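Local structure of transcriptional regulator (Streptococcus pneumoniae, 2GNP) at residues D33-P36 with T37-S40; I106-M109 with S110-F113; L136-R139 with Y140-N143; A212-L215 with E216-K219. The protein is probably a transcriptional regulator whose Rossmann-like putative sugar-binding domain may sense a sugar-type effector. All coordinates share one frame; numbering follows the deposited sequence.

Contact 1 (D33-P36 with T37-S40)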
loop_
_atom_site.group_PDB
_atom_site.type_symbol
_atom_site.label_atom_id
_atom_site.label_comp_id
_atom_site.label_asym_id
_atom_site.label_seq_id
_atom_site.Cartn_x
_atom_site.Cartn_y
_atom_site.Cartn_z
ATOM N N ASP A 33 20.975 -2.478 -18.408
ATOM C CA ASP A 33 21.566 -1.131 -18.248
ATOM C C ASP A 33 20.890 -0.279 -17.149
ATOM O O ASP A 33 21.214 0.899 -16.982
ATOM C CB ASP A 33 21.464 -0.382 -19.577
ATOM C CG ASP A 33 22.450 -0.879 -20.591
ATOM O OD1 ASP A 33 23.451 -1.498 -20.165
ATOM O OD2 ASP A 33 22.239 -0.672 -21.804
ATOM N N ASP A 34 19.905 -0.858 -16.458
ATOM C CA ASP A 34 19.197 -0.154 -15.361
ATOM C C ASP A 34 20.093 0.343 -14.268
ATOM O O ASP A 34 21.075 -0.327 -13.894
ATOM C CB ASP A 34 18.081 -1.036 -14.731
ATOM C CG ASP A 34 16.818 -1.084 -15.594
ATOM O OD1 ASP A 34 16.745 -0.278 -16.565
ATOM O OD2 ASP A 34 15.923 -1.930 -15.329
ATOM N N THR A 35 19.744 1.525 -13.760
ATOM C CA THR A 35 20.174 1.992 -12.449
ATOM C C THR A 35 18.919 1.941 -11.576
ATOM O O THR A 35 17.817 1.868 -12.115
ATOM C CB THR A 35 20.632 3.493 -12.430
ATOM O OG1 THR A 35 19.483 4.369 -12.590
ATOM C CG2 THR A 35 21.654 3.809 -13.497
ATOM N N PRO A 36 19.074 2.030 -10.237
ATOM C CA PRO A 36 17.857 2.144 -9.393
ATOM C C PRO A 36 16.914 3.294 -9.799
ATOM O O PRO A 36 15.675 3.154 -9.735
ATOM C CB PRO A 36 18.446 2.343 -7.995
ATOM C CG PRO A 36 19.748 1.583 -8.060
ATOM C CD PRO A 36 20.292 1.977 -9.410
ATOM N N THR A 37 17.480 4.420 -10.235
ATOM C CA THR A 37 16.707 5.573 -10.639
ATOM C C THR A 37 15.875 5.284 -11.896
ATOM O O THR A 37 14.644 5.597 -11.970
ATOM C CB THR A 37 17.688 6.786 -10.845
ATOM O OG1 THR A 37 18.266 7.117 -9.571
ATOM C CG2 THR A 37 16.998 7.997 -11.486
ATOM N N ILE A 38 16.529 4.700 -12.906
ATOM C CA ILE A 38 15.848 4.380 -14.156
ATOM C C ILE A 38 14.695 3.342 -13.900
ATOM O O ILE A 38 13.584 3.447 -14.495
ATOM C CB ILE A 38 16.857 3.822 -15.205
ATOM C CG1 ILE A 38 17.882 4.925 -15.526
ATOM C CG2 ILE A 38 16.108 3.375 -16.502
ATOM C CD1 ILE A 38 19.228 4.468 -16.188
ATOM N N LEU A 39 14.988 2.343 -13.064
ATOM C CA LEU A 39 13.996 1.304 -12.796
ATOM C C LEU A 39 12.825 1.950 -12.069
ATOM O O LEU A 39 11.689 1.757 -12.484
ATOM C CB LEU A 39 14.574 0.157 -11.967
ATOM C CG LEU A 39 13.542 -0.911 -11.564
ATOM C CD1 LEU A 39 12.914 -1.612 -12.759
ATOM C CD2 LEU A 39 14.223 -1.984 -10.656
ATOM N N SER A 40 13.096 2.761 -11.034
ATOM C CA SER A 40 11.992 3.443 -10.314
ATOM C C SER A 40 11.188 4.357 -11.241
ATOM O O SER A 40 9.961 4.417 -11.147
ATOM C CB SER A 40 12.552 4.202 -9.102
ATOM O OG SER A 40 11.518 4.960 -8.478
HETATM O O HOH W 1 20.420 5.493 -9.580
#

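Contact 2 (I106-M109 with S110-F113)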
loop_
_atom_site.group_PDB
_atom_site.type_symbol
_atom_site.label_atom_id
_atom_site.label_comp_id
_atom_site.label_asym_id
_atom_site.label_seq_id
_atom_site.Cartn_x
_atom_site.Cartn_y
_atom_site.Cartn_z
ATOM N N ILE A 106 -1.994 13.093 -0.439
ATOM C CA ILE A 106 -3.383 13.531 -0.707
ATOM C C ILE A 106 -3.430 14.984 -1.273
ATOM O O ILE A 106 -4.104 15.244 -2.270
ATOM C CB ILE A 106 -4.151 13.455 0.615
ATOM C CG1 ILE A 106 -4.394 11.978 0.963
ATOM C CG2 ILE A 106 -5.465 14.225 0.597
ATOM C CD1 ILE A 106 -4.897 11.779 2.420
ATOM N N TYR A 107 -2.713 15.905 -0.652
ATOM C CA TYR A 107 -2.667 17.289 -1.182
ATOM C C TYR A 107 -2.209 17.350 -2.655
ATOM O O TYR A 107 -2.873 18.014 -3.520
ATOM C CB TYR A 107 -1.753 18.171 -0.309
ATOM C CG TYR A 107 -1.743 19.572 -0.882
ATOM C CD1 TYR A 107 -2.923 20.312 -0.944
ATOM C CD2 TYR A 107 -0.571 20.127 -1.401
ATOM C CE1 TYR A 107 -2.945 21.595 -1.469
ATOM C CE2 TYR A 107 -0.569 21.423 -1.938
ATOM C CZ TYR A 107 -1.764 22.133 -1.983
ATOM O OH TYR A 107 -1.796 23.410 -2.525
ATOM N N GLU A 108 -1.121 16.625 -2.944
ATOM C CA GLU A 108 -0.565 16.648 -4.318
ATOM C C GLU A 108 -1.574 16.085 -5.315
ATOM O O GLU A 108 -1.720 16.604 -6.450
ATOM C CB GLU A 108 0.792 15.977 -4.406
ATOM C CG GLU A 108 1.843 16.731 -3.589
ATOM C CD GLU A 108 2.165 18.155 -4.072
ATOM O OE1 GLU A 108 1.738 18.607 -5.173
ATOM O OE2 GLU A 108 2.905 18.840 -3.332
HETATM N N MSE A 109 -2.229 15.003 -4.924
HETATM C CA MSE A 109 -3.252 14.399 -5.809
HETATM C C MSE A 109 -4.427 15.377 -5.983
HETATM O O MSE A 109 -4.996 15.503 -7.079
HETATM C CB MSE A 109 -3.722 13.044 -5.255
HETATM C CG MSE A 109 -2.667 11.961 -5.346
HETATM SE SE MSE A 109 -2.478 11.419 -7.282
HETATM C CE MSE A 109 -4.267 10.605 -7.559
ATOM N N SER A 110 -4.802 16.067 -4.892
ATOM C CA SER A 110 -5.879 17.049 -4.953
ATOM C C SER A 110 -5.600 18.127 -6.005
ATOM O O SER A 110 -6.563 18.571 -6.678
ATOM C CB SER A 110 -6.173 17.683 -3.565
ATOM O OG SER A 110 -5.249 18.727 -3.295
ATOM N N ARG A 111 -4.325 18.530 -6.146
ATOM C CA ARG A 111 -3.912 19.518 -7.140
ATOM C C ARG A 111 -4.126 19.032 -8.562
ATOM O O ARG A 111 -4.496 19.832 -9.440
ATOM C CB ARG A 111 -2.455 19.934 -6.929
ATOM C CG ARG A 111 -2.219 20.648 -5.602
ATOM C CD ARG A 111 -0.756 21.094 -5.536
ATOM N NE ARG A 111 -0.520 22.180 -6.484
ATOM C CZ ARG A 111 0.689 22.545 -6.931
ATOM N NH1 ARG A 111 1.784 21.880 -6.557
ATOM N NH2 ARG A 111 0.793 23.560 -7.780
ATOM N N LYS A 112 -3.892 17.739 -8.783
ATOM C CA LYS A 112 -3.912 17.202 -10.136
ATOM C C LYS A 112 -5.307 16.768 -10.559
ATOM O O LYS A 112 -5.605 16.728 -11.738
ATOM C CB LYS A 112 -2.902 16.083 -10.269
ATOM C CG LYS A 112 -1.500 16.681 -10.368
ATOM C CD LYS A 112 -0.452 15.682 -10.649
ATOM C CE LYS A 112 0.899 16.332 -11.028
ATOM N NZ LYS A 112 1.907 15.249 -10.966
ATOM N N PHE A 113 -6.180 16.454 -9.593
ATOM C CA PHE A 113 -7.501 15.930 -9.899
ATOM C C PHE A 113 -8.645 16.780 -9.315
ATOM O O PHE A 113 -9.818 16.386 -9.353
ATOM C CB PHE A 113 -7.584 14.454 -9.441
ATOM C CG PHE A 113 -6.662 13.569 -10.217
ATOM C CD1 PHE A 113 -7.084 12.985 -11.441
ATOM C CD2 PHE A 113 -5.368 13.331 -9.767
ATOM C CE1 PHE A 113 -6.180 12.179 -12.171
ATOM C CE2 PHE A 113 -4.446 12.584 -10.473
ATOM C CZ PHE A 113 -4.843 11.968 -11.687
#

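Contact 3 (L136-R139 with Y140-N143)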
loop_
_atom_site.group_PDB
_atom_site.type_symbol
_atom_site.label_atom_id
_atom_site.label_comp_id
_atom_site.label_asym_id
_atom_site.label_seq_id
_atom_site.Cartn_x
_atom_site.Cartn_y
_atom_site.Cartn_z
ATOM N N LEU A 136 -11.465 6.046 17.171
ATOM C CA LEU A 136 -12.222 5.384 16.115
ATOM C C LEU A 136 -13.735 5.530 16.240
ATOM O O LEU A 136 -14.441 5.578 15.222
ATOM C CB LEU A 136 -11.837 3.908 16.019
ATOM C CG LEU A 136 -10.374 3.622 15.612
ATOM C CD1 LEU A 136 -10.188 2.095 15.828
ATOM C CD2 LEU A 136 -10.076 3.959 14.162
ATOM N N GLN A 137 -14.213 5.558 17.492
ATOM C CA GLN A 137 -15.641 5.585 17.781
ATOM C C GLN A 137 -16.159 7.015 17.995
ATOM O O GLN A 137 -17.313 7.212 18.383
ATOM C CB GLN A 137 -15.908 4.731 19.028
ATOM C CG GLN A 137 -15.674 3.190 18.815
ATOM C CD GLN A 137 -15.739 2.338 20.153
ATOM O OE1 GLN A 137 -15.564 1.116 20.125
ATOM N NE2 GLN A 137 -15.994 2.997 21.302
ATOM N N SER A 138 -15.296 8.011 17.781
ATOM C CA SER A 138 -15.654 9.403 18.083
ATOM C C SER A 138 -16.652 9.988 17.084
ATOM O O SER A 138 -16.802 9.501 16.000
ATOM C CB SER A 138 -14.401 10.285 18.148
ATOM O OG SER A 138 -13.873 10.367 16.814
ATOM N N ARG A 139 -17.388 11.029 17.468
ATOM C CA ARG A 139 -18.245 11.693 16.494
ATOM C C ARG A 139 -17.417 12.323 15.385
ATOM O O ARG A 139 -17.874 12.328 14.239
ATOM C CB ARG A 139 -19.030 12.859 17.136
ATOM C CG ARG A 139 -20.295 13.181 16.474
ATOM C CD ARG A 139 -21.017 14.290 17.256
ATOM N NE ARG A 139 -22.315 14.542 16.641
ATOM C CZ ARG A 139 -22.570 15.503 15.764
ATOM N NH1 ARG A 139 -21.594 16.348 15.365
ATOM N NH2 ARG A 139 -23.805 15.582 15.250
ATOM N N TYR A 140 -16.245 12.832 15.749
ATOM C CA TYR A 140 -15.391 13.631 14.803
ATOM C C TYR A 140 -14.798 12.707 13.709
ATOM O O TYR A 140 -14.729 13.075 12.505
ATOM C CB TYR A 140 -14.362 14.521 15.516
ATOM C CG TYR A 140 -13.186 13.780 16.167
ATOM C CD1 TYR A 140 -13.118 13.601 17.551
ATOM C CD2 TYR A 140 -12.117 13.285 15.384
ATOM C CE1 TYR A 140 -12.041 12.908 18.145
ATOM C CE2 TYR A 140 -11.030 12.599 15.980
ATOM C CZ TYR A 140 -11.009 12.422 17.353
ATOM O OH TYR A 140 -9.933 11.766 17.915
ATOM N N PHE A 141 -14.475 11.487 14.107
ATOM C CA PHE A 141 -13.826 10.552 13.192
ATOM C C PHE A 141 -14.810 9.764 12.268
ATOM O O PHE A 141 -14.392 9.047 11.314
ATOM C CB PHE A 141 -12.953 9.617 14.036
ATOM C CG PHE A 141 -11.857 8.915 13.230
ATOM C CD1 PHE A 141 -12.085 7.621 12.729
ATOM C CD2 PHE A 141 -10.605 9.533 13.019
ATOM C CE1 PHE A 141 -11.114 6.968 11.998
ATOM C CE2 PHE A 141 -9.607 8.863 12.266
ATOM C CZ PHE A 141 -9.865 7.595 11.777
ATOM N N GLU A 142 -16.110 9.854 12.558
ATOM C CA GLU A 142 -17.089 8.987 11.908
ATOM C C GLU A 142 -17.075 9.059 10.375
ATOM O O GLU A 142 -17.247 8.033 9.706
ATOM C CB GLU A 142 -18.503 9.322 12.409
ATOM C CG GLU A 142 -19.502 8.477 11.786
ATOM C CD GLU A 142 -20.780 8.495 12.609
ATOM O OE1 GLU A 142 -21.574 9.464 12.438
ATOM O OE2 GLU A 142 -20.949 7.553 13.420
ATOM N N ASN A 143 -16.991 10.275 9.831
ATOM C CA ASN A 143 -16.982 10.460 8.367
ATOM C C ASN A 143 -15.859 9.581 7.753
ATOM O O ASN A 143 -16.064 8.884 6.743
ATOM C CB ASN A 143 -16.753 11.945 7.969
ATOM C CG ASN A 143 -17.911 12.893 8.334
ATOM O OD1 ASN A 143 -17.692 14.093 8.679
ATOM N ND2 ASN A 143 -19.151 12.393 8.212
HETATM O O HOH W 2 -17.851 12.490 11.390
#

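Contact 4 (A212-L215 with E216-K219)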
loop_
_atom_site.group_PDB
_atom_site.type_symbol
_atom_site.label_atom_id
_atom_site.label_comp_id
_atom_site.label_asym_id
_atom_site.label_seq_id
_atom_site.Cartn_x
_atom_site.Cartn_y
_atom_site.Cartn_z
ATOM N N ALA A 212 -6.048 2.906 11.420
ATOM C CA ALA A 212 -5.955 2.660 9.962
ATOM C C ALA A 212 -7.139 1.863 9.497
ATOM O O ALA A 212 -7.807 1.175 10.273
ATOM C CB ALA A 212 -4.687 1.840 9.672
ATOM N N ILE A 213 -7.389 1.910 8.195
ATOM C CA ILE A 213 -8.369 0.991 7.600
ATOM C C ILE A 213 -8.073 -0.448 7.994
ATOM O O ILE A 213 -6.934 -0.823 8.097
ATOM C CB ILE A 213 -8.427 1.150 6.073
ATOM C CG1 ILE A 213 -9.625 0.446 5.454
ATOM C CG2 ILE A 213 -7.096 0.743 5.389
ATOM C CD1 ILE A 213 -9.749 0.785 3.916
ATOM N N SER A 214 -9.119 -1.219 8.260
ATOM C CA SER A 214 -8.879 -2.661 8.523
ATOM C C SER A 214 -8.498 -3.427 7.261
ATOM O O SER A 214 -8.861 -3.041 6.149
ATOM C CB SER A 214 -10.132 -3.266 9.142
ATOM O OG SER A 214 -11.208 -3.371 8.213
ATOM N N LEU A 215 -7.792 -4.561 7.413
ATOM C CA LEU A 215 -7.505 -5.420 6.256
ATOM C C LEU A 215 -8.812 -5.916 5.605
ATOM O O LEU A 215 -8.925 -5.954 4.376
ATOM C CB LEU A 215 -6.635 -6.611 6.686
ATOM C CG LEU A 215 -5.271 -6.260 7.229
ATOM C CD1 LEU A 215 -4.424 -7.524 7.387
ATOM C CD2 LEU A 215 -4.552 -5.316 6.271
ATOM N N GLU A 216 -9.821 -6.221 6.445
ATOM C CA GLU A 216 -11.152 -6.576 5.972
ATOM C C GLU A 216 -11.755 -5.540 5.033
ATOM O O GLU A 216 -12.224 -5.871 3.928
ATOM C CB GLU A 216 -12.049 -6.809 7.191
ATOM C CG GLU A 216 -13.495 -7.129 6.901
ATOM C CD GLU A 216 -13.714 -8.487 6.242
ATOM O OE1 GLU A 216 -12.845 -9.427 6.341
ATOM O OE2 GLU A 216 -14.770 -8.602 5.580
ATOM N N ASP A 217 -11.674 -4.271 5.419
ATOM C CA ASP A 217 -12.179 -3.225 4.546
ATOM C C ASP A 217 -11.252 -3.039 3.332
ATOM O O ASP A 217 -11.745 -2.917 2.179
ATOM C CB ASP A 217 -12.383 -1.933 5.308
ATOM C CG ASP A 217 -13.621 -1.993 6.229
ATOM O OD1 ASP A 217 -14.593 -2.711 5.853
ATOM O OD2 ASP A 217 -13.624 -1.265 7.254
ATOM N N LEU A 218 -9.940 -3.029 3.568
ATOM C CA LEU A 218 -9.020 -2.882 2.410
ATOM C C LEU A 218 -9.285 -3.905 1.325
ATOM O O LEU A 218 -9.380 -3.551 0.149
ATOM C CB LEU A 218 -7.570 -2.981 2.886
ATOM C CG LEU A 218 -6.578 -2.934 1.735
ATOM C CD1 LEU A 218 -6.536 -1.549 1.096
ATOM C CD2 LEU A 218 -5.168 -3.265 2.372
ATOM N N LYS A 219 -9.453 -5.152 1.724
ATOM C CA LYS A 219 -9.506 -6.244 0.768
ATOM C C LYS A 219 -10.843 -6.366 0.040
ATOM O O LYS A 219 -11.002 -7.209 -0.829
ATOM C CB LYS A 219 -9.069 -7.569 1.393
ATOM C CG LYS A 219 -10.104 -8.249 2.231
ATOM C CD LYS A 219 -9.484 -9.313 3.108
ATOM C CE LYS A 219 -10.508 -10.319 3.627
ATOM N NZ LYS A 219 -9.981 -11.341 4.614
HETATM O O HOH W 3 -11.786 0.068 8.383
#

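Contact 1 (D33-P36 with T37-S40)
The hydroxyl oxygen OG1 of T35 takes one firm bond and one weak one at the start of helix 36-54. It accepts a nearly straight hydrogen bond from the amide of I38, with OG1 and N 3.0 Å apart and an N-H...O angle of 170°. A water also reaches this oxygen through a weak bond, and the same water binds T37 more firmly, lying 2.7 Å from T37 OG1. Because OG1 of T35 sits between its own backbone N and carbonyl carbon (chi1 71°), it can turn back over the first helical turn, while CG2 is left to meet the CD1 methyl of I38 at 3.7 Å. The T35 and I38 side chains cross at about a right angle, and the CG1 methylene of I38 comes within 3.4 Å of T35 OG1. The regular helical bonds start here too: L39 N donates to T35 O, and S40 N to P36 O at 2.9 Å. P36 suits the first helical residue, where its ring fits and a backbone N-H is not needed for the helix. D34 runs beside the turn: its OD1 lies 3.7 Å from CG2 of I38 and its OD2 4.0 Å from CD1 of L39. The carboxylate's main partner is R42, a salt bridge further along the helix, and OD2 also accepts from the amide of E31; its negative charge probably also suits the positive end of the helix dipole. A threonine N-cap followed by proline is a classic helix start, here opening helix 36-54 of the Rossmann-like domain at its surface end.

Contact 2 (I106-M109 with S110-F113)
The ring of Y107 carries R111 on one face: CG of the arginine lies over it, 4.2 Å from the ring centroid and offset toward the rim, a CH-pi contact. CD follows the ring outward and comes 3.6 Å from Y107 CE2, and the guanidinium is turned only 17° from the ring plane. E108 approaches this guanidinium at its edge, with a salt bridge of 3.6 Å from OE1 to NH1, although the carboxylate is tilted 60° against it. A bend at chi3 (70°) brings R111 round to E108, and the long arginine thus serves ring and charge together on the exposed side. At the other ring, the carbonyl oxygen of M109 lies in the plane of F113, at its edge. The selenomethionine M109 runs alongside F113, its CE methyl 3.5 Å from F113 CE2, and SE stands obliquely 5.1 Å from the ring centroid, a Met-aromatic contact. Both are buried apolar groups that reach F86 of strand 85-88. K112 instead sends its amine to backbone oxygens of I76 and V73. These side-chain pairs, spaced three or four residues apart, give the amphipathic helix of a beta-alpha-beta unit, here strand 85-88, helix 102-113 and strand 116-117.

Contact 3 (L136-R139 with Y140-N143)
S138 OG receives the amide of F141 at 3.0 Å (OG to N, N-H...O angle 145°) in the short helix-to-helix connection of the Rossmann-like domain, between helix 129-136 and helix 142-147. The same oxygen lies over the centre of the Y140 ring, 3.2 Å above its plane, and S138 CB joins it in a CH-pi contact, 3.9 Å from the ring centroid. Serine suits this place because it is small enough to slip under the tyrosine, yet polar enough to hold an amide. Two torsions bring this about: the serine oxygen stands between its backbone N and carbonyl carbon (chi1 68°), and the tyrosine ring folds back over it from the same kind of position. Next comes a hydrophobic pair, L136 and F141, which lie side by side and point the same way, with CD2 of the leucine 3.8 Å from CE1 of the phenylalanine. Further out, S138 OG also hydrogen-bonds the carbonyl of I135, which fixes the hydroxyl's rotation while the oxygen still accepts from the F141 amide. The F141 ring, buried unlike that of Y140, meets I135, I211 and W148, the last with planes about 70° apart. On the outer side, R139 O takes a weak bond from E142 N, and a water lies 2.9 Å from that same R139 O and accepts from N143 N at 2.8 Å.

Contact 4 (A212-L215 with E216-K219)
I213 and D217 lean across each other at a slant, CG1 of the isoleucine meeting CB of the aspartate at 3.6 Å, while CD1 runs on under the backbone of L218, 3.8 Å from its N. With CG1 swung opposite the backbone N (chi1 -168°), the isoleucine's longer branch lies along the helix turn instead of pointing out of it, and its apolar character suits a buried position beside L89 and C191, which it touches. S214 comes at D217 from another side. Its hydroxyl turns back toward the helix and accepts the D217 amide, OG to N 3.0 Å, at an angle of 157°. S214 is thus the N-cap of the short helix 215-218, and L218 N continues the pattern with a straight bond to S214 O of 2.8 Å. In a capping box the third helical residue would bind the cap residue's amide directly; here a water takes that role, accepting from S214 N and donating to D217 OD2. Aspartate suits the place, its carboxylate meeting both this water and, in a salt bridge, its stronger partner K149. On the buried side, L215 and L218 come together more loosely, with their CD2 methyls 4.4 Å apart, and both rest on I190 of strand 188-190. K219 lays its aliphatic stem over the L215 carbonyl, CG 3.4 Å from L215 O, and its own N donates to that oxygen. Its far end reaches back to E216, making a long salt bridge of 3.9 Å between NZ and OE1.

The four contacts follow one another along the chain, and none touches another. Contacts 1 and 4 both place a hydroxyl N-cap at a helix start, but contact 1 lies wholly at the surface and its aspartate looks to R42, whereas contact 4 is partly buried, with leucines on strand 188-190. Contact 3 also uses a hydroxyl to hold an amide, now in the turn between two helices, and it is nearest contact 4, with centres about 17 Å apart; I211, just before contact 4, touches its L136 and F141. Contact 2 alone lies wholly within a helix, pairing charge and ring outside with selenium and ring inside. Contacts 1 and 3 stand on opposite sides of the chain's centre.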